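Local coordinates for protein RNA-dependent RNA Polymerase (Bombyx mori cytoplasmic polyhedrosis virus, PDB 6TZ0) that catalyses RNA-templated RNA synthesis, probably making both the viral plus-strand transcripts and, in assembling cores, the complementary minus strands of the genome, at residues S395-F400 / K508-L513; D561-F566 / R641-T646; D1032-A1037 / A1158-R1163; Y1183-R1188 / K1196-V1201. One frame throughout, in Å; residues are numbered along the deposited sequence.

Contact 1 (S395-F400 / K508-L513); sequences SYLSSF and KQIYDL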
loop_
_atom_site.group_PDB
_atom_site.type_symbol
_atom_site.label_atom_id
_atom_site.label_comp_id
_atom_site.label_asym_id
_atom_site.label_seq_id
_atom_site.Cartn_x
_atom_site.Cartn_y
_atom_site.Cartn_z
ATOM N N SER A 395 3.021 18.808 21.825
ATOM C CA SER A 395 3.590 20.143 21.986
ATOM C C SER A 395 4.115 20.702 20.671
ATOM O O SER A 395 4.101 21.919 20.465
ATOM C CB SER A 395 4.702 20.119 23.028
ATOM O OG SER A 395 5.814 19.383 22.564
ATOM N N TYR A 396 4.548 19.838 19.763
ATOM C CA TYR A 396 4.923 20.274 18.430
ATOM C C TYR A 396 3.755 20.229 17.458
ATOM O O TYR A 396 3.617 21.130 16.626
ATOM C CB TYR A 396 6.073 19.421 17.904
ATOM C CG TYR A 396 6.541 19.819 16.533
ATOM C CD1 TYR A 396 7.253 20.993 16.331
ATOM C CD2 TYR A 396 6.280 19.013 15.438
ATOM C CE1 TYR A 396 7.682 21.355 15.074
ATOM C CE2 TYR A 396 6.704 19.363 14.186
ATOM C CZ TYR A 396 7.407 20.532 14.004
ATOM O OH TYR A 396 7.828 20.877 12.745
ATOM N N LEU A 397 2.904 19.205 17.537
ATOM C CA LEU A 397 1.845 19.062 16.544
ATOM C C LEU A 397 0.675 20.014 16.747
ATOM O O LEU A 397 -0.008 20.334 15.770
ATOM C CB LEU A 397 1.332 17.625 16.528
ATOM C CG LEU A 397 2.269 16.554 15.979
ATOM C CD1 LEU A 397 1.663 15.185 16.188
ATOM C CD2 LEU A 397 2.547 16.802 14.511
ATOM N N SER A 398 0.430 20.496 17.966
ATOM C CA SER A 398 -0.735 21.329 18.223
ATOM C C SER A 398 -0.590 22.743 17.685
ATOM O O SER A 398 -1.580 23.479 17.664
ATOM C CB SER A 398 -1.011 21.370 19.720
ATOM O OG SER A 398 0.049 22.006 20.406
ATOM N N SER A 399 0.601 23.141 17.256
ATOM C CA SER A 399 0.785 24.438 16.631
ATOM C C SER A 399 0.446 24.440 15.148
ATOM O O SER A 399 0.503 25.498 14.520
ATOM C CB SER A 399 2.223 24.898 16.843
ATOM O OG SER A 399 3.124 23.994 16.246
ATOM N N PHE A 400 0.085 23.293 14.579
ATOM C CA PHE A 400 -0.249 23.187 13.168
ATOM C C PHE A 400 -1.739 23.037 12.906
ATOM O O PHE A 400 -2.141 23.062 11.743
ATOM C CB PHE A 400 0.481 21.997 12.535
ATOM C CG PHE A 400 1.959 22.192 12.396
ATOM C CD1 PHE A 400 2.480 22.870 11.309
ATOM C CD2 PHE A 400 2.830 21.702 13.352
ATOM C CE1 PHE A 400 3.837 23.047 11.177
ATOM C CE2 PHE A 400 4.183 21.881 13.223
ATOM C CZ PHE A 400 4.684 22.561 12.136
ATOM N N LYS A 508 -2.256 14.657 5.688
ATOM C CA LYS A 508 -1.562 14.957 4.447
ATOM C C LYS A 508 -1.222 16.437 4.326
ATOM O O LYS A 508 -0.284 16.792 3.609
ATOM C CB LYS A 508 -2.453 14.496 3.289
ATOM C CG LYS A 508 -1.907 14.600 1.892
ATOM C CD LYS A 508 -2.961 14.134 0.910
ATOM C CE LYS A 508 -2.452 14.186 -0.511
ATOM N NZ LYS A 508 -2.229 15.588 -0.949
ATOM N N GLN A 509 -1.943 17.305 5.035
ATOM C CA GLN A 509 -1.753 18.737 4.869
ATOM C C GLN A 509 -0.500 19.255 5.557
ATOM O O GLN A 509 -0.046 20.353 5.226
ATOM C CB GLN A 509 -2.967 19.491 5.398
ATOM C CG GLN A 509 -4.269 19.102 4.747
ATOM C CD GLN A 509 -4.294 19.359 3.262
ATOM O OE1 GLN A 509 -3.773 20.360 2.779
ATOM N NE2 GLN A 509 -4.908 18.448 2.524
ATOM N N ILE A 510 0.080 18.495 6.490
ATOM C CA ILE A 510 1.250 18.973 7.225
ATOM C C ILE A 510 2.521 18.897 6.391
ATOM O O ILE A 510 3.526 19.521 6.748
ATOM C CB ILE A 510 1.379 18.191 8.550
ATOM C CG1 ILE A 510 2.202 18.967 9.583
ATOM C CG2 ILE A 510 2.018 16.843 8.323
ATOM C CD1 ILE A 510 2.103 18.440 10.985
ATOM N N TYR A 511 2.498 18.181 5.262
ATOM C CA TYR A 511 3.666 18.140 4.391
ATOM C C TYR A 511 3.928 19.473 3.714
ATOM O O TYR A 511 5.070 19.753 3.342
ATOM C CB TYR A 511 3.519 17.082 3.304
ATOM C CG TYR A 511 3.375 15.666 3.788
ATOM C CD1 TYR A 511 4.381 15.063 4.509
ATOM C CD2 TYR A 511 2.281 14.898 3.428
ATOM C CE1 TYR A 511 4.271 13.762 4.929
ATOM C CE2 TYR A 511 2.167 13.591 3.838
ATOM C CZ TYR A 511 3.167 13.032 4.591
ATOM O OH TYR A 511 3.074 11.732 5.005
ATOM N N ASP A 512 2.903 20.296 3.544
ATOM C CA ASP A 512 3.048 21.613 2.949
ATOM C C ASP A 512 3.419 22.679 3.965
ATOM O O ASP A 512 3.472 23.859 3.612
ATOM C CB ASP A 512 1.753 22.012 2.247
ATOM C CG ASP A 512 1.442 21.126 1.068
ATOM O OD1 ASP A 512 2.390 20.597 0.453
ATOM O OD2 ASP A 512 0.246 20.953 0.756
ATOM N N LEU A 513 3.674 22.297 5.211
ATOM C CA LEU A 513 3.937 23.252 6.270
ATOM C C LEU A 513 5.305 23.079 6.904
ATOM O O LEU A 513 5.689 23.901 7.740
ATOM C CB LEU A 513 2.860 23.141 7.352
ATOM C CG LEU A 513 1.427 23.404 6.905
ATOM C CD1 LEU A 513 0.508 23.183 8.068
ATOM C CD2 LEU A 513 1.281 24.804 6.372
#
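Phe400 and Ile510 meet because the Phe400 ring leaves its backbone with CG anti to the carbonyl carbon (chi1 -70°), while Ile510 sends CG1 away from its own backbone N (chi1 -158°) and carries CD1 outward at the end of an extended chain. The contact lies in the central polymerase domain, where a type I beta turn from Leu397 to Phe400, between helix 389-397 and helix 401-409, packs on the chain that follows helix 501-508. Ile510 CD1 sits over one face of the Phe400 ring, displaced toward the rim at CG (4.0 Å from CG to CD1), and the two side chains cross nearly at a right angle. The same methyl group meets Leu397 from a second direction, with Leu397 CD2 3.9 Å from Ile510 CD1, so it is shared by two partners on the turn. Leu513 runs antiparallel to the Phe400 side chain, and its CD1 comes up at the edge of the ring, near its plane, 3.8 Å from Phe400 CD1. Phe566 of helix 557-573 touches both Leu397 and Ile510 and extends the apolar cluster, and helix 401-409 packs on Leu513. On the turn itself, Ser399 OG donates to Tyr396 O over 2.9 Å, and Phe400 N is hydrogen-bonded to Leu397 O. The ring also packs within its own segment: Phe400 CE2 lies 3.5 Å above the plane of the Tyr396 ring, near its rim.

Contact 2 (D561-F566 / R641-T646); sequences DIYNTF and RADTST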
loop_
_atom_site.group_PDB
_atom_site.type_symbol
_atom_site.label_atom_id
_atom_site.label_comp_id
_atom_site.label_asym_id
_atom_site.label_seq_id
_atom_site.Cartn_x
_atom_site.Cartn_y
_atom_site.Cartn_z
ATOM N N ASP A 561 -3.626 6.216 19.299
ATOM C CA ASP A 561 -4.334 7.322 19.938
ATOM C C ASP A 561 -3.540 8.636 19.933
ATOM O O ASP A 561 -4.157 9.703 19.992
ATOM C CB ASP A 561 -4.702 6.924 21.363
ATOM C CG ASP A 561 -5.932 7.639 21.869
ATOM O OD1 ASP A 561 -6.513 8.448 21.122
ATOM O OD2 ASP A 561 -6.339 7.370 23.014
ATOM N N ILE A 562 -2.207 8.589 19.801
ATOM C CA ILE A 562 -1.397 9.812 19.739
ATOM C C ILE A 562 -1.715 10.604 18.474
ATOM O O ILE A 562 -1.925 11.821 18.514
ATOM C CB ILE A 562 0.104 9.478 19.821
ATOM C CG1 ILE A 562 0.455 8.827 21.154
ATOM C CG2 ILE A 562 0.959 10.721 19.634
ATOM C CD1 ILE A 562 1.865 8.325 21.236
ATOM N N TYR A 563 -1.756 9.919 17.332
ATOM C CA TYR A 563 -2.182 10.540 16.084
ATOM C C TYR A 563 -3.667 10.877 16.111
ATOM O O TYR A 563 -4.089 11.854 15.479
ATOM C CB TYR A 563 -1.852 9.594 14.931
ATOM C CG TYR A 563 -2.118 10.089 13.526
ATOM C CD1 TYR A 563 -1.256 10.983 12.911
ATOM C CD2 TYR A 563 -3.206 9.626 12.801
ATOM C CE1 TYR A 563 -1.485 11.420 11.625
ATOM C CE2 TYR A 563 -3.439 10.063 11.514
ATOM C CZ TYR A 563 -2.577 10.960 10.936
ATOM O OH TYR A 563 -2.806 11.395 9.657
ATOM N N ASN A 564 -4.465 10.085 16.840
ATOM C CA ASN A 564 -5.894 10.371 16.938
ATOM C C ASN A 564 -6.177 11.684 17.656
ATOM O O ASN A 564 -7.149 12.359 17.320
ATOM C CB ASN A 564 -6.634 9.241 17.648
ATOM C CG ASN A 564 -6.754 8.004 16.806
ATOM O OD1 ASN A 564 -6.904 8.082 15.592
ATOM N ND2 ASN A 564 -6.731 6.850 17.448
ATOM N N THR A 565 -5.348 12.059 18.637
ATOM C CA THR A 565 -5.517 13.357 19.297
ATOM C C THR A 565 -5.306 14.514 18.331
ATOM O O THR A 565 -6.056 15.497 18.355
ATOM C CB THR A 565 -4.552 13.508 20.469
ATOM O OG1 THR A 565 -3.210 13.385 19.995
ATOM C CG2 THR A 565 -4.804 12.474 21.508
ATOM N N PHE A 566 -4.280 14.417 17.487
ATOM C CA PHE A 566 -4.010 15.432 16.472
ATOM C C PHE A 566 -5.144 15.520 15.457
ATOM O O PHE A 566 -5.584 16.625 15.091
ATOM C CB PHE A 566 -2.673 15.098 15.809
ATOM C CG PHE A 566 -2.333 15.944 14.628
ATOM C CD1 PHE A 566 -1.980 17.268 14.776
ATOM C CD2 PHE A 566 -2.314 15.386 13.358
ATOM C CE1 PHE A 566 -1.656 18.035 13.670
ATOM C CE2 PHE A 566 -1.992 16.142 12.257
ATOM C CZ PHE A 566 -1.661 17.465 12.411
ATOM N N ARG A 641 -3.945 0.697 4.045
ATOM C CA ARG A 641 -4.896 1.685 4.505
ATOM C C ARG A 641 -4.584 3.022 3.831
ATOM O O ARG A 641 -3.547 3.185 3.186
ATOM C CB ARG A 641 -4.797 1.753 6.027
ATOM C CG ARG A 641 -5.940 2.336 6.776
ATOM C CD ARG A 641 -5.666 2.183 8.246
ATOM N NE ARG A 641 -6.695 2.803 9.061
ATOM C CZ ARG A 641 -6.667 2.832 10.384
ATOM N NH1 ARG A 641 -7.647 3.418 11.045
ATOM N NH2 ARG A 641 -5.659 2.279 11.041
ATOM N N ALA A 642 -5.501 3.981 3.958
ATOM C CA ALA A 642 -5.301 5.263 3.292
ATOM C C ALA A 642 -4.224 6.087 3.985
ATOM O O ALA A 642 -3.352 6.659 3.323
ATOM C CB ALA A 642 -6.616 6.032 3.225
ATOM N N ASP A 643 -4.239 6.120 5.315
ATOM C CA ASP A 643 -3.330 6.953 6.097
ATOM C C ASP A 643 -2.132 6.184 6.635
ATOM O O ASP A 643 -1.678 6.463 7.742
ATOM C CB ASP A 643 -4.087 7.626 7.240
ATOM C CG ASP A 643 -4.806 6.641 8.145
ATOM O OD1 ASP A 643 -4.809 5.426 7.868
ATOM O OD2 ASP A 643 -5.379 7.095 9.154
ATOM N N THR A 644 -1.592 5.217 5.895
ATOM C CA THR A 644 -0.561 4.374 6.490
ATOM C C THR A 644 0.805 5.055 6.538
ATOM O O THR A 644 1.487 4.989 7.562
ATOM C CB THR A 644 -0.493 3.021 5.772
ATOM O OG1 THR A 644 0.601 2.259 6.297
ATOM C CG2 THR A 644 -0.400 3.155 4.243
ATOM N N SER A 645 1.219 5.727 5.469
ATOM C CA SER A 645 2.521 6.375 5.486
ATOM C C SER A 645 2.478 7.686 6.254
ATOM O O SER A 645 3.442 8.025 6.960
ATOM C CB SER A 645 3.000 6.601 4.053
ATOM O OG SER A 645 4.234 7.288 4.020
ATOM N N THR A 646 1.358 8.408 6.150
ATOM C CA THR A 646 1.215 9.684 6.833
ATOM C C THR A 646 1.188 9.524 8.338
ATOM O O THR A 646 1.683 10.405 9.039
ATOM C CB THR A 646 -0.054 10.406 6.388
ATOM O OG1 THR A 646 -1.198 9.644 6.776
ATOM C CG2 THR A 646 -0.067 10.582 4.890
#
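Tyr563 and Thr646 mark the nearest approach of the two backbones, CA to CA 9.9 Å, where helix 557-573 passes the N-terminal end of helix 644-665. In sequence and position this second helix is consistent with motif B of the viral polymerase palm, and the whole contact is buried. Tyr563 bridges the gap with its ring: CG is anti to the backbone N (chi1 -176°), which carries the phenol across to the first turn of the other helix. Its OH is 3.7 Å from Thr646 OG1, a contact without a hydrogen bond. The phenol bonds instead to the carbonyl of Pro503, and His647 meets the ring edge-to-face, so both the polar end and the ring of Tyr563 are held from outside the pair. Thr646 OG1 turns back along its own chain and makes a weak bond to Asp643 O (3.4 Å). Asp643 holds the N-cap position, yet its carboxylate makes no capping bond; OD2 approaches the Tyr563 ring obliquely, 4.3 Å from CE2. The other carboxylate oxygen, OD1, has a weak hydrogen bond with Tyr637 OH and a charge contact as well: Asp643 OD1 lies 3.4 Å from Arg641 NE, well out of the guanidinium plane, so that no N-H points at it.

Contact 3 (D1032-A1037 / A1158-R1163); sequences DLLPHA and AERLVR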
loop_
_atom_site.group_PDB
_atom_site.type_symbol
_atom_site.label_atom_id
_atom_site.label_comp_id
_atom_site.label_asym_id
_atom_site.label_seq_id
_atom_site.Cartn_x
_atom_site.Cartn_y
_atom_site.Cartn_z
ATOM N N ASP A 1032 38.806 22.153 -22.995
ATOM C CA ASP A 1032 39.105 22.241 -21.578
ATOM C C ASP A 1032 38.085 21.460 -20.762
ATOM O O ASP A 1032 36.909 21.354 -21.118
ATOM C CB ASP A 1032 39.155 23.698 -21.119
ATOM C CG ASP A 1032 37.930 24.485 -21.526
ATOM O OD1 ASP A 1032 37.114 23.973 -22.321
ATOM O OD2 ASP A 1032 37.772 25.623 -21.042
ATOM N N LEU A 1033 38.554 20.900 -19.663
ATOM C CA LEU A 1033 37.703 20.144 -18.766
ATOM C C LEU A 1033 37.063 21.096 -17.764
ATOM O O LEU A 1033 37.529 22.218 -17.559
ATOM C CB LEU A 1033 38.517 19.060 -18.053
ATOM C CG LEU A 1033 38.836 17.719 -18.733
ATOM C CD1 LEU A 1033 39.787 17.832 -19.899
ATOM C CD2 LEU A 1033 39.432 16.769 -17.717
ATOM N N LEU A 1034 35.959 20.653 -17.166
ATOM C CA LEU A 1034 35.346 21.410 -16.088
ATOM C C LEU A 1034 36.285 21.447 -14.883
ATOM O O LEU A 1034 37.092 20.538 -14.695
ATOM C CB LEU A 1034 34.007 20.796 -15.678
ATOM C CG LEU A 1034 32.688 21.234 -16.326
ATOM C CD1 LEU A 1034 32.451 22.704 -16.090
ATOM C CD2 LEU A 1034 32.622 20.943 -17.782
ATOM N N PRO A 1035 36.217 22.499 -14.061
ATOM C CA PRO A 1035 37.074 22.540 -12.868
ATOM C C PRO A 1035 36.743 21.493 -11.816
ATOM O O PRO A 1035 37.614 21.189 -10.994
ATOM C CB PRO A 1035 36.869 23.963 -12.336
ATOM C CG PRO A 1035 35.594 24.425 -12.939
ATOM C CD PRO A 1035 35.537 23.786 -14.281
ATOM N N HIS A 1036 35.548 20.901 -11.830
ATOM C CA HIS A 1036 35.280 19.790 -10.925
ATOM C C HIS A 1036 35.825 18.461 -11.422
ATOM O O HIS A 1036 35.583 17.439 -10.775
ATOM C CB HIS A 1036 33.783 19.640 -10.639
ATOM C CG HIS A 1036 32.930 19.501 -11.860
ATOM N ND1 HIS A 1036 32.900 18.357 -12.624
ATOM C CD2 HIS A 1036 32.011 20.333 -12.397
ATOM C CE1 HIS A 1036 32.043 18.512 -13.614
ATOM N NE2 HIS A 1036 31.479 19.698 -13.492
ATOM N N ALA A 1037 36.539 18.439 -12.549
ATOM C CA ALA A 1037 37.216 17.217 -12.962
ATOM C C ALA A 1037 38.363 16.876 -12.029
ATOM O O ALA A 1037 38.700 15.701 -11.866
ATOM C CB ALA A 1037 37.734 17.353 -14.387
ATOM N N ALA A 1158 26.344 21.006 -24.251
ATOM C CA ALA A 1158 27.274 20.524 -25.257
ATOM C C ALA A 1158 27.651 21.574 -26.291
ATOM O O ALA A 1158 28.408 21.258 -27.211
ATOM C CB ALA A 1158 26.690 19.309 -25.974
ATOM N N GLU A 1159 27.155 22.809 -26.171
ATOM C CA GLU A 1159 27.433 23.798 -27.207
ATOM C C GLU A 1159 28.851 24.334 -27.118
ATOM O O GLU A 1159 29.337 24.928 -28.085
ATOM C CB GLU A 1159 26.427 24.953 -27.155
ATOM C CG GLU A 1159 26.540 25.915 -25.980
ATOM C CD GLU A 1159 27.323 27.183 -26.297
ATOM O OE1 GLU A 1159 27.464 27.523 -27.491
ATOM O OE2 GLU A 1159 27.789 27.848 -25.346
ATOM N N ARG A 1160 29.532 24.133 -25.992
ATOM C CA ARG A 1160 30.908 24.585 -25.878
ATOM C C ARG A 1160 31.883 23.593 -26.495
ATOM O O ARG A 1160 33.066 23.913 -26.638
ATOM C CB ARG A 1160 31.250 24.838 -24.402
ATOM C CG ARG A 1160 31.541 23.616 -23.542
ATOM C CD ARG A 1160 33.038 23.551 -23.286
ATOM N NE ARG A 1160 33.487 22.351 -22.601
ATOM C CZ ARG A 1160 33.660 22.255 -21.294
ATOM N NH1 ARG A 1160 33.409 23.294 -20.516
ATOM N NH2 ARG A 1160 34.092 21.120 -20.772
ATOM N N LEU A 1161 31.411 22.405 -26.871
ATOM C CA LEU A 1161 32.274 21.311 -27.287
ATOM C C LEU A 1161 32.365 21.138 -28.795
ATOM O O LEU A 1161 33.306 20.495 -29.267
ATOM C CB LEU A 1161 31.776 20.001 -26.672
ATOM C CG LEU A 1161 31.906 19.877 -25.160
ATOM C CD1 LEU A 1161 31.168 18.656 -24.674
ATOM C CD2 LEU A 1161 33.367 19.779 -24.800
ATOM N N VAL A 1162 31.414 21.677 -29.554
ATOM C CA VAL A 1162 31.295 21.427 -30.985
ATOM C C VAL A 1162 31.281 22.764 -31.713
ATOM O O VAL A 1162 30.500 23.656 -31.364
ATOM C CB VAL A 1162 30.029 20.610 -31.310
ATOM C CG1 VAL A 1162 29.848 20.458 -32.808
ATOM C CG2 VAL A 1162 30.098 19.243 -30.657
ATOM N N ARG A 1163 32.139 22.901 -32.720
ATOM C CA ARG A 1163 32.187 24.101 -33.542
ATOM C C ARG A 1163 31.229 23.948 -34.714
ATOM O O ARG A 1163 31.450 23.116 -35.599
ATOM C CB ARG A 1163 33.608 24.364 -34.034
ATOM C CG ARG A 1163 33.737 25.644 -34.826
ATOM C CD ARG A 1163 35.183 25.975 -35.164
ATOM N NE ARG A 1163 35.797 25.048 -36.110
ATOM C CZ ARG A 1163 35.699 25.154 -37.431
ATOM N NH1 ARG A 1163 35.002 26.143 -37.969
ATOM N NH2 ARG A 1163 36.302 24.270 -38.214
#
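A surface contact between two loops, Asp1032 and Leu1034 against Arg1160, joins the chain after strand 1029-1030 to the turn that leads into strand 1162-1163 in the C-terminal part of the polymerase. Arg1160 points toward the other loop and carries the contact on its side. Its CG stands between the backbone N and the carbonyl carbon (chi1 78°), and a bend at chi2 (106°) then sends the guanidinium out to the opposing loop. Asp1032 lies over that flat group rather than beside it: OD1 is 3.9 Å above the guanidinium plane, over its centre, and the carboxylate is tilted 47° to it. The salt bridge is therefore long, 4.0 Å from Asp1032 OD1 to Arg1160 NE, and purely electrostatic, since no N-H is directed at the oxygen. The backbone carbonyl of Asp1032 also comes over a face, near NH2, at an angle too poor for a hydrogen bond. Leu1034 supplies the apolar part, its CD2 approaching the guanidinium obliquely, nearest Arg1160 NH2 (3.3 Å). Within its own loop Leu1034 places CB over a face of the His1036 ring, while Leu1161 CD2 lies in plane at the guanidinium edge. Elsewhere in the fold, the Leu1034 backbone is hydrogen-bonded to Ala1060 of helix 1054-1062, and Leu1161 packs on Ile1186. The arrangement is a long surface ion pair with a leucine methyl beside the guanidinium, at the entry to the first strand of a beta-alpha-beta unit.

Contact 4 (Y1183-R1188 / K1196-V1201); sequences YLHILR and KRLGMV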
loop_
_atom_site.group_PDB
_atom_site.type_symbol
_atom_site.label_atom_id
_atom_site.label_comp_id
_atom_site.label_asym_id
_atom_site.label_seq_id
_atom_site.Cartn_x
_atom_site.Cartn_y
_atom_site.Cartn_z
ATOM N N TYR A 1183 24.697 17.055 -28.457
ATOM C CA TYR A 1183 24.547 16.454 -27.133
ATOM C C TYR A 1183 24.356 14.947 -27.215
ATOM O O TYR A 1183 25.022 14.184 -26.499
ATOM C CB TYR A 1183 23.368 17.113 -26.421
ATOM C CG TYR A 1183 23.026 16.556 -25.065
ATOM C CD1 TYR A 1183 23.843 16.792 -23.974
ATOM C CD2 TYR A 1183 21.855 15.844 -24.867
ATOM C CE1 TYR A 1183 23.524 16.304 -22.736
ATOM C CE2 TYR A 1183 21.527 15.352 -23.634
ATOM C CZ TYR A 1183 22.365 15.587 -22.573
ATOM O OH TYR A 1183 22.041 15.098 -21.333
ATOM N N LEU A 1184 23.457 14.503 -28.092
ATOM C CA LEU A 1184 23.216 13.077 -28.255
ATOM C C LEU A 1184 24.406 12.365 -28.880
ATOM O O LEU A 1184 24.673 11.210 -28.531
ATOM C CB LEU A 1184 21.953 12.857 -29.084
ATOM C CG LEU A 1184 20.597 12.747 -28.386
ATOM C CD1 LEU A 1184 20.191 13.995 -27.661
ATOM C CD2 LEU A 1184 19.582 12.463 -29.443
ATOM N N HIS A 1185 25.150 13.031 -29.773
ATOM C CA HIS A 1185 26.350 12.395 -30.308
ATOM C C HIS A 1185 27.442 12.264 -29.258
ATOM O O HIS A 1185 28.174 11.269 -29.245
ATOM C CB HIS A 1185 26.879 13.166 -31.509
ATOM C CG HIS A 1185 28.100 12.554 -32.121
ATOM N ND1 HIS A 1185 29.376 12.898 -31.732
ATOM C CD2 HIS A 1185 28.243 11.604 -33.073
ATOM C CE1 HIS A 1185 30.252 12.201 -32.431
ATOM N NE2 HIS A 1185 29.590 11.406 -33.250
ATOM N N ILE A 1186 27.580 13.255 -28.381
ATOM C CA ILE A 1186 28.633 13.182 -27.379
ATOM C C ILE A 1186 28.299 12.143 -26.314
ATOM O O ILE A 1186 29.173 11.376 -25.900
ATOM C CB ILE A 1186 28.908 14.578 -26.797
ATOM C CG1 ILE A 1186 29.599 15.428 -27.859
ATOM C CG2 ILE A 1186 29.801 14.512 -25.584
ATOM C CD1 ILE A 1186 29.599 16.891 -27.562
ATOM N N LEU A 1187 27.029 12.050 -25.900
ATOM C CA LEU A 1187 26.652 10.976 -24.977
ATOM C C LEU A 1187 26.707 9.599 -25.626
ATOM O O LEU A 1187 26.955 8.605 -24.937
ATOM C CB LEU A 1187 25.250 11.189 -24.421
ATOM C CG LEU A 1187 24.955 12.250 -23.374
ATOM C CD1 LEU A 1187 23.472 12.243 -23.131
ATOM C CD2 LEU A 1187 25.700 11.956 -22.094
ATOM N N ARG A 1188 26.474 9.515 -26.936
ATOM C CA ARG A 1188 26.404 8.218 -27.597
ATOM C C ARG A 1188 27.782 7.577 -27.745
ATOM O O ARG A 1188 27.885 6.348 -27.813
ATOM C CB ARG A 1188 25.705 8.403 -28.950
ATOM C CG ARG A 1188 25.449 7.175 -29.809
ATOM C CD ARG A 1188 26.449 7.093 -30.935
ATOM N NE ARG A 1188 26.166 6.003 -31.859
ATOM C CZ ARG A 1188 25.403 6.118 -32.938
ATOM N NH1 ARG A 1188 24.849 7.280 -33.240
ATOM N NH2 ARG A 1188 25.205 5.070 -33.724
ATOM N N LYS A 1196 38.944 15.827 -27.672
ATOM C CA LYS A 1196 39.143 16.739 -28.788
ATOM C C LYS A 1196 37.851 17.476 -29.120
ATOM O O LYS A 1196 36.749 17.027 -28.800
ATOM C CB LYS A 1196 39.634 15.982 -30.017
ATOM C CG LYS A 1196 40.991 15.338 -29.865
ATOM C CD LYS A 1196 42.089 16.373 -29.869
ATOM C CE LYS A 1196 43.454 15.715 -29.877
ATOM N NZ LYS A 1196 44.563 16.704 -29.888
ATOM N N ARG A 1197 38.000 18.621 -29.778
ATOM C CA ARG A 1197 36.847 19.420 -30.164
ATOM C C ARG A 1197 36.269 18.901 -31.473
ATOM O O ARG A 1197 37.005 18.515 -32.382
ATOM C CB ARG A 1197 37.240 20.893 -30.295
ATOM C CG ARG A 1197 36.068 21.831 -30.520
ATOM C CD ARG A 1197 36.463 23.289 -30.528
ATOM N NE ARG A 1197 37.262 23.654 -31.690
ATOM C CZ ARG A 1197 37.828 24.843 -31.854
ATOM N NH1 ARG A 1197 37.674 25.782 -30.933
ATOM N NH2 ARG A 1197 38.537 25.099 -32.942
ATOM N N LEU A 1198 34.946 18.887 -31.566
ATOM C CA LEU A 1198 34.262 18.390 -32.748
ATOM C C LEU A 1198 33.850 19.531 -33.668
ATOM O O LEU A 1198 33.669 20.673 -33.245
ATOM C CB LEU A 1198 33.033 17.572 -32.355
ATOM C CG LEU A 1198 33.343 16.291 -31.589
ATOM C CD1 LEU A 1198 32.065 15.604 -31.156
ATOM C CD2 LEU A 1198 34.192 15.373 -32.434
ATOM N N GLY A 1199 33.705 19.197 -34.946
ATOM C CA GLY A 1199 33.181 20.112 -35.939
ATOM C C GLY A 1199 32.054 19.463 -36.712
ATOM O O GLY A 1199 32.227 18.376 -37.264
ATOM N N MET A 1200 30.895 20.110 -36.758
ATOM C CA MET A 1200 29.694 19.491 -37.298
ATOM C C MET A 1200 29.538 19.828 -38.775
ATOM O O MET A 1200 29.661 20.989 -39.170
ATOM C CB MET A 1200 28.461 19.950 -36.520
ATOM C CG MET A 1200 27.187 19.207 -36.883
ATOM S SD MET A 1200 25.769 19.707 -35.895
ATOM C CE MET A 1200 25.387 21.274 -36.653
ATOM N N VAL A 1201 29.265 18.808 -39.583
ATOM C CA VAL A 1201 28.941 18.979 -40.993
ATOM C C VAL A 1201 27.506 18.523 -41.212
ATOM O O VAL A 1201 27.032 17.590 -40.555
ATOM C CB VAL A 1201 29.927 18.219 -41.907
ATOM C CG1 VAL A 1201 31.300 18.839 -41.810
ATOM C CG2 VAL A 1201 30.021 16.764 -41.512
#
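The beta-alpha-beta unit formed by strand 1162-1163, helix 1174-1188 and strand 1196-1202 is closed here, where His1185 and Ile1186 of the helix receive Leu1198 of the returning strand. The backbones keep apart, 9.4 Å between the CA atoms of Ile1186 and Leu1198, and side chains fill the interval. Leu1198 points toward the helix, and its CD1 does all the touching, set between two consecutive helix residues. On one of them it lies 4.1 Å from Ile1186 CG1, the two side chains sliding past each other in opposite directions. On the other it comes up obliquely to the imidazole, 3.9 Å from His1185 ND1 and slightly farther from CE1, a van der Waals contact with the ring. His1185 brings its ring there by holding CG opposite the backbone N (chi1 -179°). The imidazole has other partners too: it stacks with the ring of Phe1024 on strand 1022-1027, and NE2 makes a weak hydrogen bond to Glu859. The segment 1183-1188 is regular helix, with Arg1188 N hydrogen-bonded to Leu1184 O (2.9 Å). Leu1198 also packs on Val1162 and on Val1026, side chains of the strands flanking its own. A helix packed through its side chains on the sheet that it links, with parallel strands before and after it, is the classic beta-alpha-beta crossover.

Overall arrangement
The four contacts form two pairs in different parts of the polymerase. Contacts 1 and 2, with centres 13 Å apart in the central polymerase domain, touch directly: Phe566 of contact 2 reaches contact 1 with its CE1 3.5 Å from Leu397 O, and the Tyr511 side chain packs on Thr646. Contact 2 is the one near the nucleotide site, with the Asp643 side chain about 10 Å from that of Asp552, which binds UTP in another structure of this polymerase but has none here. Contacts 3 and 4, centres 11 Å apart, share one sheet in the C-terminal part: Arg1163 N lies 2.8 Å from Leu1198 O, a probable hydrogen bond between neighbouring strands. Contacts 2 and 4 lie on opposite sides of the chain's centre, 54 Å apart centre to centre.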